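Local coordinates for malonyl CoA:acyl carrier protein malonyltransferase (Streptomyces coelicolor, PDB 1NM2) that probably transfers malonyl groups from malonyl-CoA to the holo acyl carrier protein, supplying the malonyl-ACP used in fatty acid biosynthesis, at residues Asn232-Ala237 with Leu245-Gly250; Leu260-Phe265 with Arg288-Val293. One frame throughout, in Å; residues are numbered along the deposited sequence.

Contact 1: residues Asn232-Ala237 with Leu245-Gly250; sequences NKDGRA and LDRLVG
Arg247 reaches from helix 241-251 to the loop that precedes it and grips the carboxylate of Asp234 end-on, one terminal nitrogen to each oxygen. NH1 gives the straighter bond, 2.9 Å to Asp234 OD2 at 167°, and NH2 lies 3.1 Å from Asp234 OD1, which it meets on the syn side. Both oxygens sit close to the guanidinium plane, yet the carboxylate is rotated 46° out of it, and NH1 reaches OD2 from above the carboxylate plane. From the other face of that plane the backbone N of Arg236 donates to Asp234 OD2 over 3.0 Å, an Asx turn that ties the carboxylate to its own loop and probably helps hold it ready for the arginine. Aspartate suits this place because its short side chain can close the turn and still offer a second oxygen. With an alanine here the Arg247 guanidinium would probably lose its countercharge and the turn its acceptor. Gly235, in the middle of the turn, takes a positive phi that glycine adopts readily.

Packing is close only at the guanidinium, where Lys233 CB lies 3.5 Å from Arg247 NH1. Beyond CB the lysine chain, bent at chi2 (107°), carries NZ of Lys233 away to the exposed side, 6.2 Å from Arg247 NH2. Arg236 is exposed too; its NE makes a long, charge-only pairing with Asp234 OD1.

The loop leaves strand 228-229, an edge strand of the parallel sheet, while Leu248 of the helix packs on helix 100-107 and Val249 on helix 207-217.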
ATOM      1  N   ASN A 232       1.844   9.390   1.085  1.00 16.75           N
ATOM      2  CA  ASN A 232       0.736   9.073   1.996  1.00 17.64           C
ATOM      3  C   ASN A 232       0.611  10.005   3.196  1.00 17.00           C
ATOM      4  O   ASN A 232      -0.477  10.190   3.736  1.00 17.03           O
ATOM      5  CB  ASN A 232       0.898   7.659   2.562  1.00 17.41           C
ATOM      6  CG  ASN A 232       0.475   6.582   1.600  1.00 17.58           C
ATOM      7  OD1 ASN A 232       0.511   5.405   1.938  1.00 18.59           O
ATOM      8  ND2 ASN A 232       0.071   6.972   0.395  1.00 16.72           N
ATOM      9  N   LYS A 233       1.736  10.547   3.642  1.00 16.43           N
ATOM     10  CA  LYS A 233       1.751  11.426   4.808  1.00 19.50           C
ATOM     11  C   LYS A 233       0.799  12.609   4.714  1.00 17.57           C
ATOM     12  O   LYS A 233       0.012  12.862   5.624  1.00 17.40           O
ATOM     13  CB  LYS A 233       3.176  11.946   5.047  1.00 19.30           C
ATOM     14  CG  LYS A 233       3.282  13.121   6.014  1.00 23.20           C
ATOM     15  CD  LYS A 233       3.865  12.702   7.347  1.00 24.92           C
ATOM     16  CE  LYS A 233       4.342  13.908   8.154  1.00 25.71           C
ATOM     17  NZ  LYS A 233       3.252  14.884   8.422  1.00 25.08           N
ATOM     18  N   ASP A 234       0.872  13.327   3.604  1.00 17.76           N
ATOM     19  CA  ASP A 234       0.070  14.521   3.419  1.00 19.24           C
ATOM     20  C   ASP A 234      -0.370  14.723   1.969  1.00 19.75           C
ATOM     21  O   ASP A 234      -0.810  15.808   1.600  1.00 20.52           O
ATOM     22  CB  ASP A 234       0.901  15.716   3.867  1.00 18.38           C
ATOM     23  CG  ASP A 234       2.254  15.758   3.183  1.00 19.70           C
ATOM     24  OD1 ASP A 234       3.122  16.533   3.625  1.00 20.52           O
ATOM     25  OD2 ASP A 234       2.448  15.011   2.196  1.00 17.83           O
ATOM     26  N   GLY A 235      -0.231  13.685   1.150  1.00 20.21           N
ATOM     27  CA  GLY A 235      -0.626  13.788  -0.245  1.00 20.38           C
ATOM     28  C   GLY A 235       0.230  14.723  -1.088  1.00 21.35           C
ATOM     29  O   GLY A 235      -0.163  15.101  -2.193  1.00 20.51           O
ATOM     30  N   ARG A 236       1.402  15.097  -0.591  1.00 20.66           N
ATOM     31  CA  ARG A 236       2.269  15.994  -1.348  1.00 22.84           C
ATOM     32  C   ARG A 236       3.276  15.268  -2.237  1.00 21.86           C
ATOM     33  O   ARG A 236       3.619  14.109  -2.002  1.00 20.44           O
ATOM     34  CB  ARG A 236       3.028  16.930  -0.405  1.00 25.82           C
ATOM     35  CG  ARG A 236       2.147  17.918   0.345  1.00 30.73           C
ATOM     36  CD  ARG A 236       2.987  18.884   1.163  1.00 37.03           C
ATOM     37  NE  ARG A 236       2.156  19.823   1.918  1.00 42.34           N
ATOM     38  CZ  ARG A 236       2.637  20.815   2.660  1.00 44.96           C
ATOM     39  NH1 ARG A 236       3.949  21.005   2.749  1.00 45.51           N
ATOM     40  NH2 ARG A 236       1.807  21.619   3.313  1.00 46.36           N
ATOM     41  N   ALA A 237       3.742  15.963  -3.265  1.00 20.89           N
ATOM     42  CA  ALA A 237       4.734  15.403  -4.163  1.00 22.75           C
ATOM     43  C   ALA A 237       6.083  15.648  -3.489  1.00 23.09           C
ATOM     44  O   ALA A 237       6.358  16.762  -3.034  1.00 24.20           O
ATOM     45  CB  ALA A 237       4.677  16.104  -5.512  1.00 19.39           C
ATOM     46  N   LEU A 245      12.507   8.446   1.318  1.00 17.55           N
ATOM     47  CA  LEU A 245      12.881   7.370   2.224  1.00 17.14           C
ATOM     48  C   LEU A 245      12.527   7.667   3.682  1.00 18.16           C
ATOM     49  O   LEU A 245      12.031   6.789   4.399  1.00 19.54           O
ATOM     50  CB  LEU A 245      14.381   7.079   2.100  1.00 18.85           C
ATOM     51  CG  LEU A 245      14.941   5.945   2.969  1.00 16.98           C
ATOM     52  CD1 LEU A 245      14.161   4.664   2.731  1.00 17.76           C
ATOM     53  CD2 LEU A 245      16.407   5.743   2.653  1.00 19.19           C
ATOM     54  N   ASP A 246      12.781   8.893   4.132  1.00 18.23           N
ATOM     55  CA  ASP A 246      12.471   9.246   5.512  1.00 17.96           C
ATOM     56  C   ASP A 246      10.968   9.127   5.745  1.00 18.38           C
ATOM     57  O   ASP A 246      10.535   8.654   6.797  1.00 16.68           O
ATOM     58  CB  ASP A 246      12.950  10.665   5.854  1.00 18.74           C
ATOM     59  CG  ASP A 246      14.473  10.778   5.914  1.00 20.78           C
ATOM     60  OD1 ASP A 246      15.146   9.778   6.233  1.00 21.36           O
ATOM     61  OD2 ASP A 246      15.001  11.877   5.660  1.00 22.35           O
ATOM     62  N   ARG A 247      10.178   9.550   4.759  1.00 17.38           N
ATOM     63  CA  ARG A 247       8.726   9.469   4.865  1.00 17.30           C
ATOM     64  C   ARG A 247       8.256   8.013   4.944  1.00 18.21           C
ATOM     65  O   ARG A 247       7.359   7.691   5.727  1.00 19.10           O
ATOM     66  CB  ARG A 247       8.067  10.174   3.677  1.00 17.28           C
ATOM     67  CG  ARG A 247       8.043  11.686   3.806  1.00 18.13           C
ATOM     68  CD  ARG A 247       7.536  12.358   2.543  1.00 17.69           C
ATOM     69  NE  ARG A 247       7.316  13.786   2.757  1.00 17.63           N
ATOM     70  CZ  ARG A 247       6.117  14.365   2.771  1.00 16.82           C
ATOM     71  NH1 ARG A 247       5.019  13.636   2.578  1.00 11.66           N
ATOM     72  NH2 ARG A 247       6.016  15.669   2.984  1.00 12.80           N
ATOM     73  N   LEU A 248       8.861   7.139   4.139  1.00 17.27           N
ATOM     74  CA  LEU A 248       8.512   5.716   4.143  1.00 17.07           C
ATOM     75  C   LEU A 248       8.748   5.120   5.531  1.00 17.33           C
ATOM     76  O   LEU A 248       7.908   4.394   6.061  1.00 16.63           O
ATOM     77  CB  LEU A 248       9.371   4.938   3.134  1.00 18.44           C
ATOM     78  CG  LEU A 248       9.155   5.102   1.628  1.00 20.49           C
ATOM     79  CD1 LEU A 248      10.276   4.387   0.877  1.00 21.41           C
ATOM     80  CD2 LEU A 248       7.798   4.526   1.231  1.00 18.80           C
ATOM     81  N   VAL A 249       9.902   5.427   6.111  1.00 16.46           N
ATOM     82  CA  VAL A 249      10.255   4.906   7.428  1.00 17.85           C
ATOM     83  C   VAL A 249       9.299   5.397   8.514  1.00 18.89           C
ATOM     84  O   VAL A 249       8.887   4.627   9.381  1.00 20.18           O
ATOM     85  CB  VAL A 249      11.694   5.304   7.809  1.00 17.70           C
ATOM     86  CG1 VAL A 249      12.041   4.762   9.192  1.00 16.39           C
ATOM     87  CG2 VAL A 249      12.674   4.768   6.770  1.00 16.82           C
ATOM     88  N   GLY A 250       8.948   6.677   8.453  1.00 19.71           N
ATOM     89  CA  GLY A 250       8.045   7.251   9.436  1.00 18.81           C
ATOM     90  C   GLY A 250       6.590   6.856   9.263  1.00 18.14           C
ATOM     91  O   GLY A 250       5.861   6.768  10.251  1.00 17.93           O
TER

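Contact 2: residues Leu260-Phe265 with Arg288-Val293; sequences LCMETF and RALPGV
Met262, on helix 258-267, packs against Ala289 and Leu290 where helix 281-289 ends, an apolar contact within the alpha/beta hydrolase-like core. Its CB points toward segment 288-293. With CG beside the backbone N and anti to the carbonyl carbon (chi1 -71°), the chain heads for the helix end. CG comes within 4.2 Å of Leu290 CD1. SD follows, 3.8 Å from Ala289 CB and more distantly beside Leu290 CD1. A bend at chi3 then brings CE, the tip, to 3.6 Å from Ala289 CB. A flexible, unbranched methionine is well suited to follow this uneven surface, and the small alanine methyl probably lets the methionine tip settle close to the helix end.

Leu290 is the first residue to leave helical backbone angles, and it also begins a type II beta turn that runs to Val293, with Gly292 at positive phi in the third position. The turn leads directly into strand 294-297. The two methyls of Leu290 divide the work: CD2 rests 3.8 Å from the backbone Met262 O, whereas CD1 alone touches both the methionine chain and Phe265. Phe265 also touches Val4, Val6 and Ile273, carrying the apolar layer onto strands 3-7 and 272-275. Leucine, branched at CG, thus covers a carbonyl oxygen with one methyl while the other, CD1, meets the aromatic ring at the edge, 4.3 Å from Phe265 CD1.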
ATOM      1  N   LEU A 260      -5.915  12.544   0.552  1.00 17.13           N
ATOM      2  CA  LEU A 260      -5.129  13.664   0.049  1.00 17.28           C
ATOM      3  C   LEU A 260      -4.330  13.286  -1.192  1.00 16.67           C
ATOM      4  O   LEU A 260      -4.052  14.130  -2.038  1.00 17.75           O
ATOM      5  CB  LEU A 260      -4.190  14.179   1.143  1.00 17.44           C
ATOM      6  CG  LEU A 260      -4.941  14.757   2.349  1.00 18.14           C
ATOM      7  CD1 LEU A 260      -3.957  15.228   3.409  1.00 17.36           C
ATOM      8  CD2 LEU A 260      -5.827  15.901   1.878  1.00 15.73           C
ATOM      9  N   CYS A 261      -3.947  12.020  -1.292  1.00 18.16           N
ATOM     10  CA  CYS A 261      -3.203  11.578  -2.457  1.00 17.14           C
ATOM     11  C   CYS A 261      -4.109  11.708  -3.686  1.00 17.67           C
ATOM     12  O   CYS A 261      -3.670  12.166  -4.743  1.00 18.00           O
ATOM     13  CB  CYS A 261      -2.736  10.131  -2.274  1.00 14.81           C
ATOM     14  SG  CYS A 261      -1.418   9.946  -1.042  1.00 18.04           S
ATOM     15  N   MET A 262      -5.372  11.315  -3.546  1.00 18.22           N
ATOM     16  CA  MET A 262      -6.312  11.410  -4.660  1.00 18.63           C
ATOM     17  C   MET A 262      -6.613  12.868  -4.995  1.00 19.17           C
ATOM     18  O   MET A 262      -6.819  13.203  -6.160  1.00 20.14           O
ATOM     19  CB  MET A 262      -7.613  10.644  -4.360  1.00 19.21           C
ATOM     20  CG  MET A 262      -7.447   9.107  -4.377  1.00 19.62           C
ATOM     21  SD  MET A 262      -8.991   8.150  -4.421  1.00 20.49           S
ATOM     22  CE  MET A 262      -9.602   8.419  -2.751  1.00 19.42           C
ATOM     23  N   GLU A 263      -6.641  13.730  -3.978  1.00 19.53           N
ATOM     24  CA  GLU A 263      -6.879  15.156  -4.199  1.00 21.34           C
ATOM     25  C   GLU A 263      -5.733  15.701  -5.054  1.00 20.35           C
ATOM     26  O   GLU A 263      -5.935  16.526  -5.942  1.00 18.99           O
ATOM     27  CB  GLU A 263      -6.918  15.917  -2.869  1.00 24.37           C
ATOM     28  CG  GLU A 263      -8.160  15.674  -2.029  1.00 29.67           C
ATOM     29  CD  GLU A 263      -9.429  16.115  -2.737  1.00 33.40           C
ATOM     30  OE1 GLU A 263      -9.441  17.240  -3.285  1.00 35.26           O
ATOM     31  OE2 GLU A 263     -10.412  15.340  -2.740  1.00 35.39           O
ATOM     32  N   THR A 264      -4.522  15.232  -4.773  1.00 20.15           N
ATOM     33  CA  THR A 264      -3.348  15.660  -5.521  1.00 18.73           C
ATOM     34  C   THR A 264      -3.411  15.147  -6.963  1.00 19.43           C
ATOM     35  O   THR A 264      -3.016  15.854  -7.896  1.00 19.01           O
ATOM     36  CB  THR A 264      -2.064  15.175  -4.819  1.00 19.24           C
ATOM     37  OG1 THR A 264      -1.869  15.954  -3.632  1.00 15.89           O
ATOM     38  CG2 THR A 264      -0.847  15.317  -5.722  1.00 17.94           C
ATOM     39  N   PHE A 265      -3.914  13.931  -7.155  1.00 19.11           N
ATOM     40  CA  PHE A 265      -4.033  13.382  -8.511  1.00 19.80           C
ATOM     41  C   PHE A 265      -4.939  14.342  -9.305  1.00 21.56           C
ATOM     42  O   PHE A 265      -4.699  14.616 -10.481  1.00 20.91           O
ATOM     43  CB  PHE A 265      -4.667  11.976  -8.489  1.00 18.16           C
ATOM     44  CG  PHE A 265      -3.856  10.928  -7.757  1.00 16.10           C
ATOM     45  CD1 PHE A 265      -4.460   9.737  -7.353  1.00 16.18           C
ATOM     46  CD2 PHE A 265      -2.509  11.125  -7.459  1.00 16.43           C
ATOM     47  CE1 PHE A 265      -3.737   8.762  -6.658  1.00 14.26           C
ATOM     48  CE2 PHE A 265      -1.780  10.154  -6.764  1.00 14.33           C
ATOM     49  CZ  PHE A 265      -2.401   8.970  -6.363  1.00 13.26           C
ATOM     50  N   ARG A 288     -14.998   5.950  -7.059  1.00 29.07           N
ATOM     51  CA  ARG A 288     -15.880   6.715  -6.190  1.00 29.67           C
ATOM     52  C   ARG A 288     -15.436   8.160  -6.020  1.00 28.41           C
ATOM     53  O   ARG A 288     -16.230   9.083  -6.199  1.00 28.96           O
ATOM     54  CB  ARG A 288     -15.972   6.051  -4.816  1.00 32.25           C
ATOM     55  CG  ARG A 288     -16.721   4.735  -4.822  1.00 37.81           C
ATOM     56  CD  ARG A 288     -16.944   4.221  -3.413  1.00 42.63           C
ATOM     57  NE  ARG A 288     -17.979   3.193  -3.380  1.00 47.79           N
ATOM     58  CZ  ARG A 288     -19.236   3.388  -3.768  1.00 49.48           C
ATOM     59  NH1 ARG A 288     -19.614   4.578  -4.221  1.00 50.20           N
ATOM     60  NH2 ARG A 288     -20.116   2.396  -3.708  1.00 51.22           N
ATOM     61  N   ALA A 289     -14.164   8.357  -5.686  1.00 26.26           N
ATOM     62  CA  ALA A 289     -13.632   9.693  -5.458  1.00 26.21           C
ATOM     63  C   ALA A 289     -13.133  10.439  -6.697  1.00 26.00           C
ATOM     64  O   ALA A 289     -12.990  11.659  -6.668  1.00 28.40           O
ATOM     65  CB  ALA A 289     -12.512   9.623  -4.414  1.00 25.51           C
ATOM     66  N   LEU A 290     -12.864   9.723  -7.781  1.00 25.71           N
ATOM     67  CA  LEU A 290     -12.360  10.372  -8.986  1.00 25.03           C
ATOM     68  C   LEU A 290     -13.235  10.131 -10.214  1.00 25.26           C
ATOM     69  O   LEU A 290     -12.818   9.474 -11.171  1.00 23.06           O
ATOM     70  CB  LEU A 290     -10.928   9.902  -9.260  1.00 24.00           C
ATOM     71  CG  LEU A 290      -9.967  10.151  -8.094  1.00 23.88           C
ATOM     72  CD1 LEU A 290      -8.630   9.477  -8.356  1.00 24.18           C
ATOM     73  CD2 LEU A 290      -9.796  11.648  -7.892  1.00 24.01           C
ATOM     74  N   PRO A 291     -14.463  10.677 -10.206  1.00 25.88           N
ATOM     75  CA  PRO A 291     -15.374  10.500 -11.340  1.00 25.22           C
ATOM     76  C   PRO A 291     -14.803  11.107 -12.620  1.00 25.98           C
ATOM     77  O   PRO A 291     -14.196  12.177 -12.591  1.00 25.15           O
ATOM     78  CB  PRO A 291     -16.645  11.203 -10.870  1.00 26.10           C
ATOM     79  CG  PRO A 291     -16.113  12.295  -9.990  1.00 26.45           C
ATOM     80  CD  PRO A 291     -15.047  11.579  -9.196  1.00 26.10           C
ATOM     81  N   GLY A 292     -14.992  10.415 -13.741  1.00 26.24           N
ATOM     82  CA  GLY A 292     -14.483  10.913 -15.005  1.00 26.23           C
ATOM     83  C   GLY A 292     -13.083  10.422 -15.322  1.00 27.33           C
ATOM     84  O   GLY A 292     -12.559  10.685 -16.408  1.00 28.64           O
ATOM     85  N   VAL A 293     -12.473   9.709 -14.379  1.00 25.85           N
ATOM     86  CA  VAL A 293     -11.126   9.178 -14.571  1.00 24.33           C
ATOM     87  C   VAL A 293     -11.179   7.699 -14.956  1.00 23.87           C
ATOM     88  O   VAL A 293     -11.858   6.910 -14.297  1.00 23.04           O
ATOM     89  CB  VAL A 293     -10.289   9.324 -13.282  1.00 24.65           C
ATOM     90  CG1 VAL A 293      -8.907   8.730 -13.487  1.00 24.62           C
ATOM     91  CG2 VAL A 293     -10.187  10.795 -12.898  1.00 24.81           C
TER

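How the contacts relate
Running from the N terminus, the chain leaves strand 228-229 and enters contact 1, a short closure that folds 232-237 back against the helix that follows it. After that loop is complete, the chain passes strand 256-257 into helix 258-267 and opens contact 2, which closes a longer excursion through strand 272-275 and helix 281-289. The two are in series, neither nesting nor crossing. Their centres lie 18 Å apart, but their edges touch: Gly235 O and Thr264 OG1 come very close, in what is probably a hydrogen bond, though the separation is doubtfully short, and Asn232 packs on Cys261. Helix 258-267 thus joins the loop after one edge strand of the parallel sheet to the turn before the other, strand 294-297.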